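Glutaredoxin (Chlorella sorokiniana, PDB 4I2U) binds glutathione and, as a thioredoxin-fold oxidoreductase, probably reduces disulfides or glutathione mixed disulfides to help keep the cell's redox balance. Local coordinates at residues A[11-24]-A[39-51]. Residues are numbered along the deposited sequence; the frame is centred on the assembly and turned at random.
Sequences TISGNKVVIFSKTY and LPKSKITAIELDG. With GSH (glutathione), chain B.
Asp50 CG (chi1 61°) and Thr23 OG1 (chi1 59°) each stand between backbone N and carbonyl carbon, and this helps bring the two groups together. Thr23 OG1 donates to the syn lone pair of Asp50 OD2, 2.6 Å away, while Thr23 N reaches Asp50 OD1 at 2.9 Å from above the carboxylate plane. With an alanine in place of Asp50, the hydroxyl and amide of Thr23 would probably lose both acceptors. Next door, Glu48 bends at chi2 and brings OE1 to within 2.7 Å of Ser21 OG, which donates from the syn side; Lys32 of helix 26-36 pairs with OE2. On the other face of the sheet, Ile47 CB lies 3.8 Å from Phe20 CD2, the two side chains pointing the same way. Lys22 NZ reaches out to glutathione O31 at 2.8 Å, with Gln59 as a further partner. Five backbone hydrogen bonds, from Thr45 N to Val17 O through to Leu49 N to Ser21 O, run between the parallel strands and on to Leu49, just past the end of strand 45-48. This is the beta-alpha-beta unit of the thioredoxin fold: helix 26-36 links the strands, 45-48 is an edge strand, and strand 73-76 flanks 17-21 antiparallel.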
ATOM      1  N   THR A  11      -1.418  -6.839  -8.925  1.00  7.48           N
ATOM      2  CA  THR A  11      -1.834  -5.542  -8.435  1.00  7.29           C
ATOM      3  C   THR A  11      -0.634  -4.644  -8.154  1.00  7.49           C
ATOM      4  O   THR A  11      -0.641  -3.457  -8.533  1.00  7.22           O
ATOM      5  CB  THR A  11      -2.718  -5.677  -7.191  1.00  8.96           C
ATOM      6  OG1 THR A  11      -3.901  -6.404  -7.530  1.00 10.01           O
ATOM      7  CG2 THR A  11      -3.129  -4.313  -6.657  1.00 10.27           C
ATOM      8  N   ILE A  12       0.389  -5.176  -7.499  1.00  6.93           N
ATOM      9  CA  ILE A  12       1.523  -4.334  -7.140  1.00  7.30           C
ATOM     10  C   ILE A  12       2.404  -4.025  -8.340  1.00  7.20           C
ATOM     11  O   ILE A  12       3.093  -3.009  -8.332  1.00  8.02           O
ATOM     12  CB  ILE A  12       2.372  -4.902  -5.968  1.00  7.07           C
ATOM     13  CG1 ILE A  12       3.147  -6.163  -6.374  1.00  6.42           C
ATOM     14  CG2 ILE A  12       1.486  -5.131  -4.766  1.00  6.20           C
ATOM     15  CD1 ILE A  12       4.063  -6.678  -5.277  1.00  8.47           C
ATOM     16  N   SER A  13       2.389  -4.857  -9.378  1.00  6.23           N
ATOM     17  CA  SER A  13       3.179  -4.572 -10.582  1.00  7.45           C
ATOM     18  C   SER A  13       2.406  -3.720 -11.586  1.00  9.74           C
ATOM     19  O   SER A  13       3.014  -3.107 -12.457  1.00 11.45           O
ATOM     20  CB  SER A  13       3.681  -5.870 -11.217  1.00  8.71           C
ATOM     21  OG  SER A  13       2.611  -6.696 -11.607  1.00  9.37           O
ATOM     22  N   GLY A  14       1.081  -3.651 -11.453  1.00  8.08           N
ATOM     23  CA  GLY A  14       0.248  -2.916 -12.386  1.00 10.29           C
ATOM     24  C   GLY A  14      -0.241  -1.577 -11.876  1.00  9.27           C
ATOM     25  O   GLY A  14      -0.832  -0.830 -12.637  1.00 11.65           O
ATOM     26  N   ASN A  15       0.006  -1.270 -10.603  1.00  7.65           N
ATOM     27  CA  ASN A  15      -0.438  -0.024  -9.987  1.00  8.80           C
ATOM     28  C   ASN A  15       0.684   0.504  -9.137  1.00  8.78           C
ATOM     29  O   ASN A  15       1.260  -0.249  -8.366  1.00  8.90           O
ATOM     30  CB  ASN A  15      -1.657  -0.267  -9.117  1.00  7.96           C
ATOM     31  CG  ASN A  15      -2.797  -0.853  -9.885  1.00 11.89           C
ATOM     32  OD1 ASN A  15      -3.548  -0.126 -10.535  1.00 12.68           O
ATOM     33  ND2 ASN A  15      -2.919  -2.170  -9.863  1.00 11.17           N
ATOM     34  N   LYS A  16       1.000   1.784  -9.257  1.00  7.50           N
ATOM     35  CA  LYS A  16       2.163   2.342  -8.593  1.00  8.01           C
ATOM     36  C   LYS A  16       2.032   2.463  -7.083  1.00  7.38           C
ATOM     37  O   LYS A  16       3.027   2.417  -6.390  1.00  8.54           O
ATOM     38  CB  LYS A  16       2.473   3.721  -9.182  1.00  9.32           C
ATOM     39  CG  LYS A  16       2.903   3.704 -10.635  1.00 12.61           C
ATOM     40  CD  LYS A  16       4.235   3.017 -10.786  1.00 15.08           C
ATOM     41  CE  LYS A  16       4.729   3.070 -12.215  1.00 15.40           C
ATOM     42  NZ  LYS A  16       6.189   3.332 -12.281  1.00 27.02           N
ATOM     43  N   VAL A  17       0.832   2.695  -6.567  1.00  6.22           N
ATOM     44  CA  VAL A  17       0.646   2.904  -5.138  1.00  6.37           C
ATOM     45  C   VAL A  17      -0.471   1.996  -4.693  1.00  6.52           C
ATOM     46  O   VAL A  17      -1.628   2.181  -5.096  1.00  7.59           O
ATOM     47  CB  VAL A  17       0.325   4.372  -4.816  1.00  6.94           C
ATOM     48  CG1 VAL A  17       0.142   4.535  -3.332  1.00  7.59           C
ATOM     49  CG2 VAL A  17       1.435   5.266  -5.327  1.00  8.24           C
ATOM     50  N   VAL A  18      -0.125   0.981  -3.908  1.00  6.00           N
ATOM     51  CA  VAL A  18      -1.085  -0.018  -3.466  1.00  5.59           C
ATOM     52  C   VAL A  18      -1.082  -0.130  -1.954  1.00  5.45           C
ATOM     53  O   VAL A  18      -0.017  -0.191  -1.329  1.00  6.68           O
ATOM     54  CB  VAL A  18      -0.750  -1.400  -4.085  1.00  6.18           C
ATOM     55  CG1 VAL A  18      -1.706  -2.476  -3.590  1.00  7.57           C
ATOM     56  CG2 VAL A  18      -0.790  -1.320  -5.604  1.00  7.54           C
ATOM     57  N   ILE A  19      -2.260  -0.187  -1.358  1.00  4.91           N
ATOM     58  CA  ILE A  19      -2.373  -0.434   0.068  1.00  4.89           C
ATOM     59  C   ILE A  19      -3.376  -1.561   0.277  1.00  4.83           C
ATOM     60  O   ILE A  19      -4.558  -1.431  -0.075  1.00  6.37           O
ATOM     61  CB  ILE A  19      -2.720   0.848   0.856  1.00  5.75           C
ATOM     62  CG1 ILE A  19      -2.842   0.515   2.338  1.00  6.37           C
ATOM     63  CG2 ILE A  19      -3.982   1.554   0.319  1.00  8.07           C
ATOM     64  CD1 ILE A  19      -2.814   1.747   3.236  1.00  8.46           C
ATOM     65  N   PHE A  20      -2.901  -2.690   0.788  1.00  4.88           N
ATOM     66  CA  PHE A  20      -3.800  -3.762   1.212  1.00  4.97           C
ATOM     67  C   PHE A  20      -4.273  -3.371   2.591  1.00  5.42           C
ATOM     68  O   PHE A  20      -3.459  -3.093   3.474  1.00  6.00           O
ATOM     69  CB  PHE A  20      -3.072  -5.112   1.204  1.00  5.72           C
ATOM     70  CG  PHE A  20      -2.687  -5.553  -0.189  1.00  4.87           C
ATOM     71  CD1 PHE A  20      -1.451  -5.237  -0.719  1.00  5.15           C
ATOM     72  CD2 PHE A  20      -3.582  -6.244  -0.994  1.00  5.42           C
ATOM     73  CE1 PHE A  20      -1.118  -5.600  -2.009  1.00  6.68           C
ATOM     74  CE2 PHE A  20      -3.261  -6.608  -2.282  1.00  6.80           C
ATOM     75  CZ  PHE A  20      -2.037  -6.291  -2.801  1.00  6.72           C
ATOM     76  N   SER A  21      -5.584  -3.346   2.773  1.00  5.41           N
ATOM     77  CA  SER A  21      -6.231  -2.621   3.845  1.00  5.67           C
ATOM     78  C   SER A  21      -7.403  -3.413   4.396  1.00  5.71           C
ATOM     79  O   SER A  21      -7.826  -4.409   3.828  1.00  6.41           O
ATOM     80  CB  SER A  21      -6.709  -1.287   3.235  1.00  5.86           C
ATOM     81  OG  SER A  21      -7.520  -0.509   4.116  1.00  6.63           O
ATOM     82  N   LYS A  22      -7.903  -2.975   5.549  1.00  6.33           N
ATOM     83  CA  LYS A  22      -9.258  -3.298   5.994  1.00  5.81           C
ATOM     84  C   LYS A  22      -9.929  -2.000   6.372  1.00  6.09           C
ATOM     85  O   LYS A  22      -9.297  -1.088   6.907  1.00  6.82           O
ATOM     86  CB  LYS A  22      -9.259  -4.279   7.165  1.00  7.33           C
ATOM     87  CG  LYS A  22      -8.789  -5.641   6.735  1.00  6.03           C
ATOM     88  CD  LYS A  22      -8.719  -6.663   7.832  1.00  7.49           C
ATOM     89  CE  LYS A  22      -8.128  -7.962   7.316  1.00  7.41           C
ATOM     90  NZ  LYS A  22      -8.092  -9.004   8.360  1.00  8.28           N
ATOM     91  N   THR A  23     -11.212  -1.894   6.071  1.00  6.25           N
ATOM     92  CA  THR A  23     -11.918  -0.612   6.171  1.00  8.26           C
ATOM     93  C   THR A  23     -11.927  -0.026   7.573  1.00  8.78           C
ATOM     94  O   THR A  23     -11.940   1.188   7.747  1.00 11.02           O
ATOM     95  CB  THR A  23     -13.369  -0.708   5.676  1.00  9.52           C
ATOM     96  OG1 THR A  23     -14.082  -1.675   6.437  1.00 10.37           O
ATOM     97  CG2 THR A  23     -13.411  -1.058   4.194  1.00 11.48           C
ATOM     98  N   TYR A  24     -11.915  -0.893   8.575  1.00  6.55           N
ATOM     99  CA  TYR A  24     -12.111  -0.525   9.968  1.00  6.88           C
ATOM    100  C   TYR A  24     -10.818  -0.274  10.743  1.00  6.76           C
ATOM    101  O   TYR A  24     -10.864   0.115  11.909  1.00  7.15           O
ATOM    102  CB  TYR A  24     -12.881  -1.636  10.670  1.00  7.19           C
ATOM    103  CG  TYR A  24     -12.259  -3.016  10.584  1.00  7.34           C
ATOM    104  CD1 TYR A  24     -11.107  -3.328  11.288  1.00  7.13           C
ATOM    105  CD2 TYR A  24     -12.841  -4.020   9.805  1.00  9.22           C
ATOM    106  CE1 TYR A  24     -10.542  -4.598  11.244  1.00  7.42           C
ATOM    107  CE2 TYR A  24     -12.275  -5.288   9.748  1.00  7.82           C
ATOM    108  CZ  TYR A  24     -11.138  -5.561  10.486  1.00  8.28           C
ATOM    109  OH  TYR A  24     -10.576  -6.813  10.519  1.00  9.30           O
ATOM    110  N   LEU A  39      -0.964  12.341  -3.184  1.00  9.48           N
ATOM    111  CA  LEU A  39      -1.694  11.731  -4.286  1.00 11.12           C
ATOM    112  C   LEU A  39      -3.170  11.759  -4.010  1.00 10.77           C
ATOM    113  O   LEU A  39      -3.596  11.613  -2.857  1.00 13.25           O
ATOM    114  CB  LEU A  39      -1.370  10.236  -4.340  1.00 16.64           C
ATOM    115  CG  LEU A  39       0.088   9.801  -4.249  1.00 21.10           C
ATOM    116  CD1 LEU A  39       0.180   8.358  -3.830  1.00 20.03           C
ATOM    117  CD2 LEU A  39       0.786  10.008  -5.580  1.00 29.02           C
ATOM    118  N   PRO A  40      -3.983  11.852  -5.056  1.00 10.73           N
ATOM    119  CA  PRO A  40      -5.411  11.724  -4.798  1.00 12.55           C
ATOM    120  C   PRO A  40      -5.796  10.273  -4.586  1.00 11.25           C
ATOM    121  O   PRO A  40      -5.082   9.355  -4.995  1.00 10.99           O
ATOM    122  CB  PRO A  40      -6.059  12.279  -6.065  1.00 15.01           C
ATOM    123  CG  PRO A  40      -5.022  12.222  -7.113  1.00 13.36           C
ATOM    124  CD  PRO A  40      -3.683  12.209  -6.446  1.00 11.62           C
ATOM    125  N   LYS A  41      -6.951  10.083  -3.962  1.00 12.07           N
ATOM    126  CA  LYS A  41      -7.473   8.743  -3.688  1.00 12.56           C
ATOM    127  C   LYS A  41      -7.596   7.902  -4.953  1.00 13.88           C
ATOM    128  O   LYS A  41      -7.412   6.687  -4.908  1.00 12.86           O
ATOM    129  CB  LYS A  41      -8.843   8.820  -3.006  1.00 15.18           C
ATOM    130  CG  LYS A  41      -8.803   9.405  -1.619  1.00 20.20           C
ATOM    131  CD  LYS A  41     -10.171   9.334  -0.941  1.00 30.13           C
ATOM    132  CE  LYS A  41     -10.249  10.296   0.240  1.00 32.11           C
ATOM    133  NZ  LYS A  41     -11.594  10.313   0.880  1.00 40.76           N
ATOM    134  N   SER A  42      -7.883   8.529  -6.085  1.00 12.46           N
ATOM    135  CA  SER A  42      -8.098   7.772  -7.315  1.00 13.75           C
ATOM    136  C   SER A  42      -6.779   7.254  -7.888  1.00 18.43           C
ATOM    137  O   SER A  42      -6.779   6.467  -8.838  1.00 22.07           O
ATOM    138  CB  SER A  42      -8.810   8.638  -8.333  1.00 16.48           C
ATOM    139  OG  SER A  42      -7.994   9.747  -8.624  1.00 15.67           O
ATOM    140  N   LYS A  43      -5.656   7.691  -7.316  1.00 12.65           N
ATOM    141  CA  LYS A  43      -4.342   7.164  -7.706  1.00 13.08           C
ATOM    142  C   LYS A  43      -3.749   6.201  -6.672  1.00 13.23           C
ATOM    143  O   LYS A  43      -2.629   5.724  -6.831  1.00 15.53           O
ATOM    144  CB  LYS A  43      -3.360   8.308  -7.946  1.00 16.44           C
ATOM    145  CG  LYS A  43      -3.806   9.255  -9.049  1.00 18.94           C
ATOM    146  CD  LYS A  43      -3.968   8.522 -10.374  1.00 26.60           C
ATOM    147  CE  LYS A  43      -4.091   9.488 -11.546  1.00 31.17           C
ATOM    148  NZ  LYS A  43      -2.770  10.034 -11.941  1.00 28.37           N
ATOM    149  N   ILE A  44      -4.502   5.935  -5.620  1.00 11.17           N
ATOM    150  CA  ILE A  44      -4.113   4.991  -4.580  1.00 10.95           C
ATOM    151  C   ILE A  44      -5.008   3.771  -4.750  1.00 11.46           C
ATOM    152  O   ILE A  44      -6.230   3.878  -4.704  1.00 12.58           O
ATOM    153  CB  ILE A  44      -4.333   5.600  -3.175  1.00 10.66           C
ATOM    154  CG1 ILE A  44      -3.427   6.821  -2.958  1.00 10.48           C
ATOM    155  CG2 ILE A  44      -4.093   4.553  -2.089  1.00 11.68           C
ATOM    156  CD1 ILE A  44      -3.872   7.755  -1.821  1.00 12.58           C
ATOM    157  N   THR A  45      -4.419   2.602  -4.947  1.00  8.72           N
ATOM    158  CA  THR A  45      -5.192   1.385  -5.137  1.00  8.81           C
ATOM    159  C   THR A  45      -5.321   0.696  -3.780  1.00  7.38           C
ATOM    160  O   THR A  45      -4.398   0.049  -3.292  1.00  7.71           O
ATOM    161  CB  THR A  45      -4.489   0.496  -6.129  1.00  9.03           C
ATOM    162  OG1 THR A  45      -4.336   1.207  -7.357  1.00 12.51           O
ATOM    163  CG2 THR A  45      -5.274  -0.778  -6.379  1.00 10.61           C
ATOM    164  N   ALA A  46      -6.467   0.865  -3.137  1.00  7.11           N
ATOM    165  CA  ALA A  46      -6.727   0.315  -1.815  1.00  7.72           C
ATOM    166  C   ALA A  46      -7.572  -0.933  -1.944  1.00  7.99           C
ATOM    167  O   ALA A  46      -8.741  -0.864  -2.352  1.00 11.93           O
ATOM    168  CB  ALA A  46      -7.450   1.337  -0.958  1.00  8.58           C
ATOM    169  N   ILE A  47      -7.003  -2.059  -1.564  1.00  6.52           N
ATOM    170  CA  ILE A  47      -7.646  -3.363  -1.684  1.00  6.53           C
ATOM    171  C   ILE A  47      -8.139  -3.734  -0.281  1.00  6.28           C
ATOM    172  O   ILE A  47      -7.318  -3.969   0.611  1.00  7.13           O
ATOM    173  CB  ILE A  47      -6.666  -4.436  -2.220  1.00  6.99           C
ATOM    174  CG1 ILE A  47      -5.990  -4.023  -3.544  1.00  8.63           C
ATOM    175  CG2 ILE A  47      -7.382  -5.779  -2.330  1.00  7.15           C
ATOM    176  CD1 ILE A  47      -6.937  -3.745  -4.692  1.00  8.79           C
ATOM    177  N   GLU A  48      -9.456  -3.732  -0.085  1.00  6.90           N
ATOM    178  CA  GLU A  48     -10.043  -3.964   1.231  1.00  6.87           C
ATOM    179  C   GLU A  48     -10.268  -5.447   1.461  1.00  7.87           C
ATOM    180  O   GLU A  48     -11.185  -6.054   0.893  1.00  9.42           O
ATOM    181  CB  GLU A  48     -11.346  -3.198   1.408  1.00  7.41           C
ATOM    182  CG  GLU A  48     -11.217  -1.692   1.188  1.00  8.72           C
ATOM    183  CD  GLU A  48     -10.278  -0.966   2.147  1.00  8.15           C
ATOM    184  OE1 GLU A  48      -9.865  -1.500   3.180  1.00  7.59           O
ATOM    185  OE2 GLU A  48      -9.972   0.214   1.851  1.00 12.50           O
ATOM    186  N   LEU A  49      -9.479  -6.016   2.346  1.00  6.69           N
ATOM    187  CA  LEU A  49      -9.457  -7.449   2.591  1.00  7.39           C
ATOM    188  C   LEU A  49     -10.567  -7.909   3.528  1.00  9.07           C
ATOM    189  O   LEU A  49     -10.771  -9.114   3.671  1.00 11.83           O
ATOM    190  CB  LEU A  49      -8.090  -7.854   3.131  1.00  7.45           C
ATOM    191  CG  LEU A  49      -6.934  -7.485   2.209  1.00  7.21           C
ATOM    192  CD1 LEU A  49      -5.617  -7.999   2.757  1.00  7.70           C
ATOM    193  CD2 LEU A  49      -7.144  -8.005   0.816  1.00  7.78           C
ATOM    194  N   ASP A  50     -11.278  -6.984   4.171  1.00  7.73           N
ATOM    195  CA  ASP A  50     -12.512  -7.323   4.855  1.00  8.91           C
ATOM    196  C   ASP A  50     -13.714  -7.343   3.893  1.00 10.43           C
ATOM    197  O   ASP A  50     -14.759  -7.904   4.222  1.00 15.78           O
ATOM    198  CB  ASP A  50     -12.752  -6.388   6.045  1.00  8.86           C
ATOM    199  CG  ASP A  50     -12.887  -4.923   5.651  1.00  9.81           C
ATOM    200  OD1 ASP A  50     -12.079  -4.428   4.847  1.00  8.29           O
ATOM    201  OD2 ASP A  50     -13.795  -4.232   6.171  1.00 11.12           O
ATOM    202  N   GLY A  51     -13.559  -6.759   2.705  1.00  9.01           N
ATOM    203  CA  GLY A  51     -14.587  -6.811   1.672  1.00  9.72           C
ATOM    204  C   GLY A  51     -14.416  -8.022   0.767  1.00  9.92           C
ATOM    205  O   GLY A  51     -15.386  -8.720   0.467  1.00 11.34           O
TER
HETATM  206  N1  GSH B 201       1.894  -1.376  13.727  1.00 12.24           N
HETATM  207  CA1 GSH B 201       1.139  -1.999  12.629  1.00  8.72           C
HETATM  208  C1  GSH B 201       1.116  -1.003  11.499  1.00  7.83           C
HETATM  209  O11 GSH B 201       1.690   0.089  11.677  1.00  9.30           O
HETATM  210  O12 GSH B 201       0.562  -1.290  10.407  1.00  7.75           O
HETATM  211  CB1 GSH B 201      -0.239  -2.391  13.157  1.00  7.01           C
HETATM  212  CG1 GSH B 201      -1.087  -3.142  12.137  1.00  8.55           C
HETATM  213  CD1 GSH B 201      -2.119  -4.030  12.811  1.00  8.76           C
HETATM  214  OE1 GSH B 201      -1.842  -4.721  13.795  1.00 10.25           O
HETATM  215  N2  GSH B 201      -3.321  -4.064  12.266  1.00  7.48           N
HETATM  216  CA2 GSH B 201      -4.369  -4.968  12.750  1.00  7.95           C
HETATM  217  C2  GSH B 201      -4.346  -6.305  12.045  1.00  7.39           C
HETATM  218  O2  GSH B 201      -3.741  -6.456  10.995  1.00  7.95           O
HETATM  219  CB2 GSH B 201      -5.743  -4.313  12.600  1.00  7.85           C
HETATM  220  SG2 GSH B 201      -5.959  -2.911  13.731  1.00 10.30           S
HETATM  221  N3  GSH B 201      -4.972  -7.308  12.643  1.00  7.34           N
HETATM  222  CA3 GSH B 201      -4.883  -8.652  12.126  1.00  9.66           C
HETATM  223  C3  GSH B 201      -5.677  -8.899  10.867  1.00  8.16           C
HETATM  224  O31 GSH B 201      -6.525  -8.077  10.463  1.00  8.04           O
HETATM  225  O32 GSH B 201      -5.419  -9.973  10.275  1.00 10.73           O
HETATM  226  O   HOH W   1      -1.994   2.988  -7.811  1.00 13.77           O
HETATM  227  O   HOH W   2      -9.250 -11.011   5.774  1.00 29.90           O